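Long-range contact in putative NAD(P)H-dependent FMN-containing oxidoreductase YwqN (Bacillus subtilis, PDB 1RLI), which probably acts as an NAD(P)H-dependent oxidoreductase that carries FMN as its cofactor: residues Lys5-Thr19 with Ile69-Ile81. Residues are numbered along the deposited sequence; the frame is centred on the assembly and turned at random.
Sequences KIAVINGGTRSGGNT and ILQCHILIFATPI
The end of Ile-9 meets Ile-69 and Phe-77 on the face of the sheet that also carries Ala-7 and Leu-75. Its CB lies 3.9 Å from Ile-76 O; CG1, set opposite the carbonyl carbon (chi1 -60°), runs on to Ile-69 CD1; and the terminal CD1 lies tightly against Ile-69 CD1, at 3.4 Å, and obliquely against Phe-77 CE1. The long apolar arm suits this buried place between a helix end and a ring. Nearer the strand start, the small CB of Ala-7 admits Cys-72 SG at 3.6 Å. Strands 6-10 and 74-80 are parallel neighbours at the centre of a flavodoxin-like sheet, strand 33-41 flanking 6-10 on its other edge. Their ladder runs from Ile-74 N to Lys-5 O through to Gly-11 N, which gives Ala-78 O a nearly straight bond (175°). On the opposite face, Ile-6 CG1 lies alongside Ile-74, 4.0 Å from its CB, while CG2 meets Ile-76 CD1. Cutting Ile-6 back to an alanine is likely to open a gap beside Ile-74 and Ile-76 and deprive Val-27 of helix 18-27 of an apolar neighbour. Where the strand gives way to the loop, Asn-10 OD1 accepts Gly-12 N at 2.7 Å in an Asx turn, and side-chain-free Gly-12 lets Pro-80 CD come within 3.4 Å of its CA. Beyond the loop, Thr-19 CG2 packs tightly on Ala-78 CB, whose small size lets the helix start sit close to the strand.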
# COMPACT_ATOMS: atom_id res chain seq x y z
N LYS D 5 30.62 -9.92 -2.19
CA LYS D 5 30.06 -8.85 -3.06
C LYS D 5 28.53 -8.91 -2.99
O LYS D 5 27.91 -7.97 -2.50
CB LYS D 5 30.51 -9.03 -4.51
CG LYS D 5 30.79 -7.72 -5.24
CD LYS D 5 29.58 -6.81 -5.29
CE LYS D 5 29.89 -5.50 -6.01
NZ LYS D 5 28.73 -4.58 -6.03
N ILE D 6 27.95 -10.00 -3.48
CA ILE D 6 26.49 -10.20 -3.46
C ILE D 6 26.08 -11.33 -2.50
O ILE D 6 26.70 -12.39 -2.49
CB ILE D 6 25.93 -10.61 -4.84
CG1 ILE D 6 26.16 -9.51 -5.87
CG2 ILE D 6 24.44 -10.91 -4.73
CD1 ILE D 6 25.77 -9.93 -7.27
N ALA D 7 25.02 -11.12 -1.73
CA ALA D 7 24.52 -12.15 -0.84
C ALA D 7 23.06 -12.41 -1.17
O ALA D 7 22.32 -11.47 -1.46
CB ALA D 7 24.64 -11.71 0.62
N VAL D 8 22.67 -13.68 -1.17
CA VAL D 8 21.29 -14.03 -1.37
C VAL D 8 20.86 -14.61 -0.04
O VAL D 8 21.43 -15.60 0.42
CB VAL D 8 21.08 -15.09 -2.46
CG1 VAL D 8 19.62 -15.53 -2.46
CG2 VAL D 8 21.44 -14.54 -3.82
N ILE D 9 19.88 -13.98 0.59
CA ILE D 9 19.36 -14.43 1.88
C ILE D 9 18.06 -15.14 1.56
O ILE D 9 17.03 -14.52 1.28
CB ILE D 9 19.09 -13.22 2.79
CG1 ILE D 9 20.42 -12.48 3.02
CG2 ILE D 9 18.50 -13.69 4.12
CD1 ILE D 9 20.24 -11.14 3.63
N ASN D 10 18.12 -16.46 1.61
CA ASN D 10 16.99 -17.29 1.24
C ASN D 10 16.17 -17.76 2.44
O ASN D 10 16.65 -18.54 3.25
CB ASN D 10 17.52 -18.49 0.46
CG ASN D 10 16.43 -19.29 -0.19
OD1 ASN D 10 15.28 -19.26 0.24
ND2 ASN D 10 16.79 -20.03 -1.24
N GLY D 11 14.92 -17.27 2.52
CA GLY D 11 14.04 -17.64 3.61
C GLY D 11 12.99 -18.63 3.14
O GLY D 11 11.95 -18.79 3.77
N GLY D 12 13.26 -19.29 2.02
CA GLY D 12 12.30 -20.26 1.52
C GLY D 12 12.82 -21.66 1.77
O GLY D 12 13.46 -21.93 2.79
N THR D 13 12.53 -22.56 0.85
CA THR D 13 13.00 -23.93 0.96
C THR D 13 14.23 -23.94 0.07
O THR D 13 14.65 -22.89 -0.41
CB THR D 13 11.95 -24.94 0.44
OG1 THR D 13 11.52 -24.57 -0.87
CG2 THR D 13 10.76 -24.97 1.38
N ARG D 14 14.81 -25.11 -0.16
CA ARG D 14 16.00 -25.15 -0.98
C ARG D 14 16.01 -26.32 -1.95
O ARG D 14 15.33 -27.32 -1.73
CB ARG D 14 17.23 -25.18 -0.06
CG ARG D 14 17.02 -24.27 1.14
CD ARG D 14 18.17 -24.28 2.09
NE ARG D 14 17.74 -24.02 3.47
CZ ARG D 14 17.03 -22.97 3.87
NH1 ARG D 14 16.64 -22.04 3.01
NH2 ARG D 14 16.72 -22.86 5.15
N SER D 15 16.77 -26.18 -3.02
CA SER D 15 16.86 -27.22 -4.03
C SER D 15 15.52 -27.42 -4.72
O SER D 15 14.69 -28.22 -4.28
CB SER D 15 17.32 -28.52 -3.38
OG SER D 15 18.61 -28.39 -2.83
N GLY D 16 15.30 -26.67 -5.79
CA GLY D 16 14.06 -26.79 -6.53
C GLY D 16 13.05 -25.71 -6.21
O GLY D 16 12.43 -25.15 -7.12
N GLY D 17 12.89 -25.40 -4.93
CA GLY D 17 11.93 -24.39 -4.54
C GLY D 17 11.92 -23.20 -5.48
O GLY D 17 12.96 -22.82 -6.02
N ASN D 18 10.75 -22.60 -5.67
CA ASN D 18 10.62 -21.46 -6.56
C ASN D 18 11.51 -20.30 -6.18
O ASN D 18 12.00 -19.57 -7.04
CB ASN D 18 9.17 -20.99 -6.60
CG ASN D 18 8.23 -22.08 -7.06
OD1 ASN D 18 8.47 -22.72 -8.09
ND2 ASN D 18 7.17 -22.31 -6.31
N THR D 19 11.71 -20.13 -4.88
CA THR D 19 12.54 -19.06 -4.38
C THR D 19 14.00 -19.27 -4.79
O THR D 19 14.67 -18.34 -5.23
CB THR D 19 12.43 -18.97 -2.84
OG1 THR D 19 11.12 -18.50 -2.49
CG2 THR D 19 13.47 -18.04 -2.28
N ILE D 69 26.85 -11.14 5.71
CA ILE D 69 26.07 -10.05 5.11
C ILE D 69 26.83 -8.74 5.12
O ILE D 69 26.76 -7.96 4.17
CB ILE D 69 24.75 -9.84 5.88
CG1 ILE D 69 23.73 -10.86 5.43
CG2 ILE D 69 24.25 -8.40 5.68
CD1 ILE D 69 22.44 -10.83 6.24
N LEU D 70 27.55 -8.48 6.21
CA LEU D 70 28.27 -7.23 6.32
C LEU D 70 29.36 -7.07 5.28
O LEU D 70 29.73 -5.95 4.93
CB LEU D 70 28.82 -7.07 7.74
CG LEU D 70 27.67 -6.77 8.71
CD1 LEU D 70 28.16 -6.75 10.16
CD2 LEU D 70 27.04 -5.43 8.34
N GLN D 71 29.85 -8.19 4.75
CA GLN D 71 30.89 -8.13 3.73
C GLN D 71 30.34 -7.95 2.31
O GLN D 71 31.11 -7.79 1.36
CB GLN D 71 31.74 -9.40 3.78
CG GLN D 71 32.31 -9.70 5.16
CD GLN D 71 33.25 -10.89 5.16
OE1 GLN D 71 34.32 -10.85 4.56
NE2 GLN D 71 32.84 -11.96 5.83
N CYS D 72 29.02 -7.96 2.16
CA CYS D 72 28.40 -7.84 0.84
C CYS D 72 27.74 -6.49 0.59
O CYS D 72 27.02 -5.95 1.45
CB CYS D 72 27.37 -8.96 0.65
SG CYS D 72 28.08 -10.62 0.73
N HIS D 73 28.00 -5.93 -0.59
CA HIS D 73 27.44 -4.63 -0.94
C HIS D 73 26.00 -4.73 -1.43
O HIS D 73 25.21 -3.80 -1.29
CB HIS D 73 28.29 -3.96 -2.03
CG HIS D 73 27.86 -2.56 -2.35
ND1 HIS D 73 27.57 -2.15 -3.63
CD2 HIS D 73 27.69 -1.48 -1.55
CE1 HIS D 73 27.23 -0.87 -3.61
NE2 HIS D 73 27.30 -0.44 -2.36
N ILE D 74 25.67 -5.87 -2.04
CA ILE D 74 24.33 -6.08 -2.59
C ILE D 74 23.66 -7.21 -1.84
O ILE D 74 24.22 -8.30 -1.70
CB ILE D 74 24.39 -6.45 -4.09
CG1 ILE D 74 24.93 -5.27 -4.90
CG2 ILE D 74 23.00 -6.86 -4.57
CD1 ILE D 74 25.27 -5.63 -6.37
N LEU D 75 22.45 -6.96 -1.37
CA LEU D 75 21.72 -8.00 -0.64
C LEU D 75 20.41 -8.33 -1.34
O LEU D 75 19.62 -7.42 -1.60
CB LEU D 75 21.40 -7.55 0.78
CG LEU D 75 22.55 -7.09 1.68
CD1 LEU D 75 21.98 -6.78 3.08
CD2 LEU D 75 23.62 -8.16 1.75
N ILE D 76 20.19 -9.62 -1.62
CA ILE D 76 18.95 -10.07 -2.25
C ILE D 76 18.16 -10.90 -1.25
O ILE D 76 18.62 -11.95 -0.82
CB ILE D 76 19.22 -10.91 -3.53
CG1 ILE D 76 19.96 -10.04 -4.54
CG2 ILE D 76 17.89 -11.40 -4.13
CD1 ILE D 76 20.44 -10.76 -5.79
N PHE D 77 16.99 -10.40 -0.87
CA PHE D 77 16.15 -11.11 0.10
C PHE D 77 15.17 -11.91 -0.71
O PHE D 77 14.36 -11.33 -1.43
CB PHE D 77 15.43 -10.10 0.98
CG PHE D 77 16.35 -9.35 1.90
CD1 PHE D 77 16.60 -9.82 3.18
CD2 PHE D 77 17.02 -8.21 1.45
CE1 PHE D 77 17.51 -9.15 4.01
CE2 PHE D 77 17.92 -7.55 2.28
CZ PHE D 77 18.16 -8.03 3.56
N ALA D 78 15.23 -13.23 -0.60
CA ALA D 78 14.35 -14.10 -1.36
C ALA D 78 13.40 -14.81 -0.42
O ALA D 78 13.83 -15.46 0.53
CB ALA D 78 15.17 -15.11 -2.16
N THR D 79 12.10 -14.73 -0.70
CA THR D 79 11.16 -15.36 0.23
C THR D 79 9.85 -15.80 -0.37
O THR D 79 9.37 -15.22 -1.33
CB THR D 79 10.77 -14.38 1.36
OG1 THR D 79 9.89 -15.02 2.29
CG2 THR D 79 10.02 -13.15 0.76
N PRO D 80 9.26 -16.87 0.19
CA PRO D 80 7.96 -17.29 -0.33
C PRO D 80 7.00 -16.33 0.35
O PRO D 80 7.34 -15.72 1.38
CB PRO D 80 7.82 -18.73 0.19
CG PRO D 80 8.65 -18.74 1.42
CD PRO D 80 9.86 -17.92 1.02
N ILE D 81 5.81 -16.16 -0.20
CA ILE D 81 4.83 -15.28 0.42
C ILE D 81 3.91 -16.19 1.22
O ILE D 81 3.19 -17.01 0.65
CB ILE D 81 4.00 -14.48 -0.63
CG1 ILE D 81 4.93 -13.59 -1.48
CG2 ILE D 81 2.96 -13.60 0.09
CD1 ILE D 81 4.21 -12.82 -2.59